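PDB 1WDE: diphthine synthase from Aeropyrum pernix, which probably transfers three methyl groups from S-adenosyl-L-methionine to the modified histidine of elongation factor 2, the second step in making diphthamide. Local coordinates for residues T9-G14 / D83-V88; Y37-T42 / T98-L103. All blocks are in the same frame, centred on the assembly; numbering follows the deposited sequence.

Contact 1: T9-G14 / D83-V88; sequences TLLLVG and DAVVAV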
# COMPACT_ATOMS: atom_id res chain seq x y z
N THR A 9 16.02 -17.67 -15.85
CA THR A 9 15.72 -16.25 -15.79
C THR A 9 14.39 -16.01 -15.06
O THR A 9 13.38 -16.66 -15.35
CB THR A 9 15.65 -15.62 -17.19
OG1 THR A 9 16.93 -15.74 -17.82
CG2 THR A 9 15.28 -14.16 -17.10
N LEU A 10 14.41 -15.09 -14.11
CA LEU A 10 13.22 -14.78 -13.33
C LEU A 10 12.62 -13.44 -13.76
O LEU A 10 13.32 -12.44 -13.89
CB LEU A 10 13.56 -14.74 -11.84
CG LEU A 10 12.48 -14.22 -10.88
CD1 LEU A 10 11.30 -15.16 -10.87
CD2 LEU A 10 13.08 -14.08 -9.49
N LEU A 11 11.31 -13.44 -13.98
CA LEU A 11 10.61 -12.23 -14.38
C LEU A 11 9.64 -11.85 -13.27
O LEU A 11 8.70 -12.60 -13.01
CB LEU A 11 9.83 -12.45 -15.68
CG LEU A 11 10.60 -13.00 -16.88
CD1 LEU A 11 9.68 -13.01 -18.12
CD2 LEU A 11 11.83 -12.15 -17.14
N LEU A 12 9.89 -10.72 -12.61
CA LEU A 12 9.00 -10.23 -11.56
C LEU A 12 8.13 -9.22 -12.27
O LEU A 12 8.56 -8.10 -12.53
CB LEU A 12 9.77 -9.56 -10.42
CG LEU A 12 10.44 -10.47 -9.40
CD1 LEU A 12 10.84 -9.64 -8.19
CD2 LEU A 12 9.48 -11.57 -8.97
N VAL A 13 6.90 -9.62 -12.58
CA VAL A 13 5.99 -8.79 -13.36
C VAL A 13 4.81 -8.14 -12.64
O VAL A 13 4.00 -8.82 -12.01
CB VAL A 13 5.43 -9.65 -14.52
CG1 VAL A 13 4.71 -8.78 -15.54
CG2 VAL A 13 6.57 -10.44 -15.18
N GLY A 14 4.71 -6.81 -12.75
CA GLY A 14 3.59 -6.11 -12.15
C GLY A 14 2.46 -6.15 -13.19
O GLY A 14 2.66 -5.79 -14.35
N ASP A 83 16.81 -24.91 -16.69
CA ASP A 83 17.30 -23.56 -17.14
C ASP A 83 16.14 -23.04 -17.91
O ASP A 83 15.90 -23.49 -19.03
CB ASP A 83 18.58 -23.66 -18.07
CG ASP A 83 19.90 -24.14 -17.40
OD1 ASP A 83 20.12 -25.40 -17.21
OD2 ASP A 83 20.82 -23.29 -17.03
N ALA A 84 15.42 -22.13 -17.33
CA ALA A 84 14.22 -21.65 -18.00
C ALA A 84 13.83 -20.25 -17.54
O ALA A 84 14.38 -19.71 -16.58
CB ALA A 84 13.08 -22.62 -17.66
N VAL A 85 12.78 -19.80 -18.27
CA VAL A 85 12.23 -18.47 -17.99
C VAL A 85 11.00 -18.59 -17.10
O VAL A 85 9.96 -19.09 -17.53
CB VAL A 85 11.83 -17.76 -19.27
CG1 VAL A 85 11.53 -16.28 -19.01
CG2 VAL A 85 12.93 -17.86 -20.33
N VAL A 86 11.12 -18.15 -15.85
CA VAL A 86 10.02 -18.22 -14.90
C VAL A 86 9.50 -16.83 -14.54
O VAL A 86 10.28 -15.92 -14.26
CB VAL A 86 10.44 -18.95 -13.60
CG1 VAL A 86 9.33 -18.89 -12.58
CG2 VAL A 86 10.76 -20.40 -13.91
N ALA A 87 8.18 -16.67 -14.56
CA ALA A 87 7.57 -15.39 -14.24
C ALA A 87 6.74 -15.47 -12.97
O ALA A 87 6.05 -16.47 -12.73
CB ALA A 87 6.71 -14.92 -15.40
N VAL A 88 6.84 -14.43 -12.14
CA VAL A 88 6.05 -14.33 -10.92
C VAL A 88 5.24 -13.06 -11.14
O VAL A 88 5.80 -11.96 -11.31
CB VAL A 88 6.93 -14.21 -9.66
CG1 VAL A 88 6.06 -13.96 -8.43
CG2 VAL A 88 7.73 -15.50 -9.46
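Thr9-Gly14 and Val85-Val88 run side by side as parallel strands, zipped by five backbone hydrogen bonds that begin with Thr9 N to Ala84 O at 2.7 Å. The bonds then pass back and forth: Val86 N to Thr9 O, Leu11 N to Val86 O, Val88 N to Leu11 O, and finally Val13 N to Val88 O at 2.9 Å. This is the ladder of a parallel pair, in which Thr9 and Leu11 each give and take while Leu10 and Leu12 point their N-H and C=O to the other side, toward strand 113-117. Weaker CA-H...O contacts fill in beside the ladder, such as Leu10 CA to Val86 O at 3.3 Å.

Apolar side chains meet on both faces of the sheet. On the face of Leu10, Leu12, Val86 and Val88, the branched Val88 is touched twice: Leu12 lies alongside it, Leu12 CD2 to Val88 CB at 3.7 Å, and Leu10 CD1 meets the Val88 methyl CG2 at 3.9 Å. With Leu10 CG anti to the backbone N (chi1 171°), one turn at chi2 carries CD1 to Val88. On the other face Leu11 CD1 lies 3.9 Å from Val85 CG1, and Leu11 CB faces that of Ala87, a small residue that also touches Ala33 of a loop. Valine, branched at CB, suits an extended strand, and leucine adds apolar bulk for the helices packed on it.

Strand 113-117 pairs with the far edge of 9-14 through Leu10 and Leu12. Helix 100-109 packs over Leu10 and Leu12, while helix 24-32 packs on Leu11 and Val13, so the strands lie in a parallel sheet layered between helices.

Contact 2: Y37-T42 / T98-L103; sequences YVESYT and TTHSSL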
# COMPACT_ATOMS: atom_id res chain seq x y z
N TYR A 37 3.93 -18.21 -12.39
CA TYR A 37 3.39 -18.31 -11.04
C TYR A 37 2.62 -17.02 -10.84
O TYR A 37 3.05 -15.96 -11.28
CB TYR A 37 4.51 -18.41 -10.01
CG TYR A 37 5.32 -19.68 -10.11
CD1 TYR A 37 4.82 -20.90 -9.66
CD2 TYR A 37 6.60 -19.66 -10.67
CE1 TYR A 37 5.57 -22.07 -9.76
CE2 TYR A 37 7.35 -20.83 -10.77
CZ TYR A 37 6.84 -22.03 -10.31
OH TYR A 37 7.59 -23.17 -10.41
N VAL A 38 1.47 -17.12 -10.19
CA VAL A 38 0.63 -15.95 -9.94
C VAL A 38 0.27 -15.92 -8.47
O VAL A 38 -0.25 -16.89 -7.93
CB VAL A 38 -0.66 -16.02 -10.80
CG1 VAL A 38 -1.55 -14.85 -10.50
CG2 VAL A 38 -0.30 -16.05 -12.26
N GLU A 39 0.57 -14.80 -7.82
CA GLU A 39 0.25 -14.68 -6.40
C GLU A 39 -0.76 -13.56 -6.23
O GLU A 39 -0.57 -12.44 -6.72
CB GLU A 39 1.53 -14.44 -5.57
CG GLU A 39 2.28 -13.15 -5.81
CD GLU A 39 1.75 -12.00 -4.96
OE1 GLU A 39 2.37 -10.92 -4.96
OE2 GLU A 39 0.71 -12.19 -4.28
N SER A 40 -1.86 -13.87 -5.56
CA SER A 40 -2.92 -12.91 -5.35
C SER A 40 -3.17 -12.65 -3.88
O SER A 40 -4.25 -12.22 -3.50
CB SER A 40 -4.19 -13.41 -6.03
OG SER A 40 -4.22 -14.82 -6.02
N TYR A 41 -2.15 -12.90 -3.06
CA TYR A 41 -2.27 -12.69 -1.62
C TYR A 41 -1.71 -11.36 -1.11
O TYR A 41 -2.07 -10.91 -0.02
CB TYR A 41 -1.60 -13.85 -0.87
CG TYR A 41 -0.10 -13.94 -1.03
CD1 TYR A 41 0.75 -13.11 -0.30
CD2 TYR A 41 0.47 -14.85 -1.91
CE1 TYR A 41 2.14 -13.20 -0.42
CE2 TYR A 41 1.86 -14.95 -2.05
CZ TYR A 41 2.69 -14.13 -1.30
OH TYR A 41 4.06 -14.24 -1.41
N THR A 42 -0.82 -10.73 -1.88
CA THR A 42 -0.23 -9.45 -1.47
C THR A 42 -1.17 -8.28 -1.76
O THR A 42 -0.89 -7.15 -1.35
CB THR A 42 1.12 -9.14 -2.19
OG1 THR A 42 0.94 -9.21 -3.61
CG2 THR A 42 2.20 -10.13 -1.76
N THR A 98 5.43 -5.33 -0.95
CA THR A 98 5.49 -6.79 -0.95
C THR A 98 6.94 -7.07 -0.61
O THR A 98 7.76 -6.16 -0.63
CB THR A 98 5.19 -7.41 -2.32
OG1 THR A 98 6.36 -7.29 -3.15
CG2 THR A 98 4.03 -6.69 -3.00
N THR A 99 7.28 -8.31 -0.29
CA THR A 99 8.68 -8.62 0.00
C THR A 99 9.35 -9.39 -1.15
O THR A 99 10.36 -10.06 -0.93
CB THR A 99 8.83 -9.44 1.31
OG1 THR A 99 7.94 -10.56 1.27
CG2 THR A 99 8.53 -8.57 2.53
N HIS A 100 8.81 -9.27 -2.36
CA HIS A 100 9.37 -9.96 -3.52
C HIS A 100 10.80 -9.55 -3.90
O HIS A 100 11.44 -10.22 -4.72
CB HIS A 100 8.45 -9.80 -4.73
CG HIS A 100 7.08 -10.39 -4.53
ND1 HIS A 100 6.83 -11.38 -3.61
CD2 HIS A 100 5.89 -10.11 -5.12
CE1 HIS A 100 5.55 -11.68 -3.62
NE2 HIS A 100 4.96 -10.93 -4.53
N SER A 101 11.32 -8.46 -3.33
CA SER A 101 12.69 -8.06 -3.63
C SER A 101 13.65 -9.11 -3.04
O SER A 101 14.78 -9.27 -3.51
CB SER A 101 13.00 -6.68 -3.03
OG SER A 101 12.64 -6.60 -1.67
N SER A 102 13.20 -9.83 -2.01
CA SER A 102 14.01 -10.87 -1.39
C SER A 102 14.13 -12.02 -2.39
O SER A 102 15.19 -12.61 -2.54
CB SER A 102 13.38 -11.37 -0.09
OG SER A 102 13.52 -10.42 0.94
N LEU A 103 13.04 -12.32 -3.09
CA LEU A 103 13.08 -13.38 -4.08
C LEU A 103 14.11 -13.00 -5.15
O LEU A 103 14.94 -13.81 -5.55
CB LEU A 103 11.71 -13.57 -4.73
CG LEU A 103 11.30 -14.98 -5.18
CD1 LEU A 103 10.02 -14.90 -5.97
CD2 LEU A 103 12.40 -15.62 -6.04
O HOH W 1 5.87 -12.43 0.45
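Thr98 meets Thr42 through methyl and methine carbons, its CG2 lying 3.9 Å from Thr42 CB. Its hydroxyl is engaged on its own side of the contact: OG1 sits between the backbone N and the carbonyl carbon (chi1 78°), where it accepts from His100 N at 3.2 Å in an ST turn, and it also bonds to Pro94 O. A threonine thus serves both needs, a methyl for packing and an oxygen to fix the turn leading into helix 100-109.

Thr99 reaches across by way of a water, which bonds to its OG1 at 2.9 Å and to Tyr41 OH at 3.2 Å. The phenol hydroxyl also stands at the edge of the His100 ring, near CE1.

This turn follows strand 85-90 in the tetrapyrrole-methylase fold and lies near Asp93 and Val96, which probably bind S-adenosyl-L-methionine; the pairing here ties it to segment 37-42, which leaves the sheet after the strand beginning at residue 35.

His100 brings the main bond. NE2 donates to Glu39 OE1 at 2.6 Å, nearly straight at 174°, with the oxygen in the ring plane but approached from above the carboxylate, whose plane stands 78° from the ring. Thr98 CB lies over one face of the imidazole, toward its rim. Thr42 OG1 takes the syn lone pair of the same carboxylate oxygen, while Glu39 OE2 accepts from Thr42 N. Glu39 OE1 thus accepts from His100 NE2 and Thr42 OG1 and also bonds to Thr90 OG1, which holds the buried carboxylate in place.

The centres of contacts 1 and 2 lie about 12 Å apart on the same side of the chain's centre, and their segments alternate along the chain: 9-14, 37-42, 83-88, 98-103. Strand 85-90 binds them together. It has 9-14 on one side and 35-39 on the other, Tyr37 N probably bonding to Ala87 O, and it is followed in the chain by helix 100-109. That helix packs back on the sheet, Leu103 against Leu10 and the His100 carbonyl against Leu12. Contact 1 thus builds the middle of the parallel sheet, and contact 2 joins segment 37-42 to the beginning of the crossover in which helix 100-109 leads from strand 85-90 to strand 113-117.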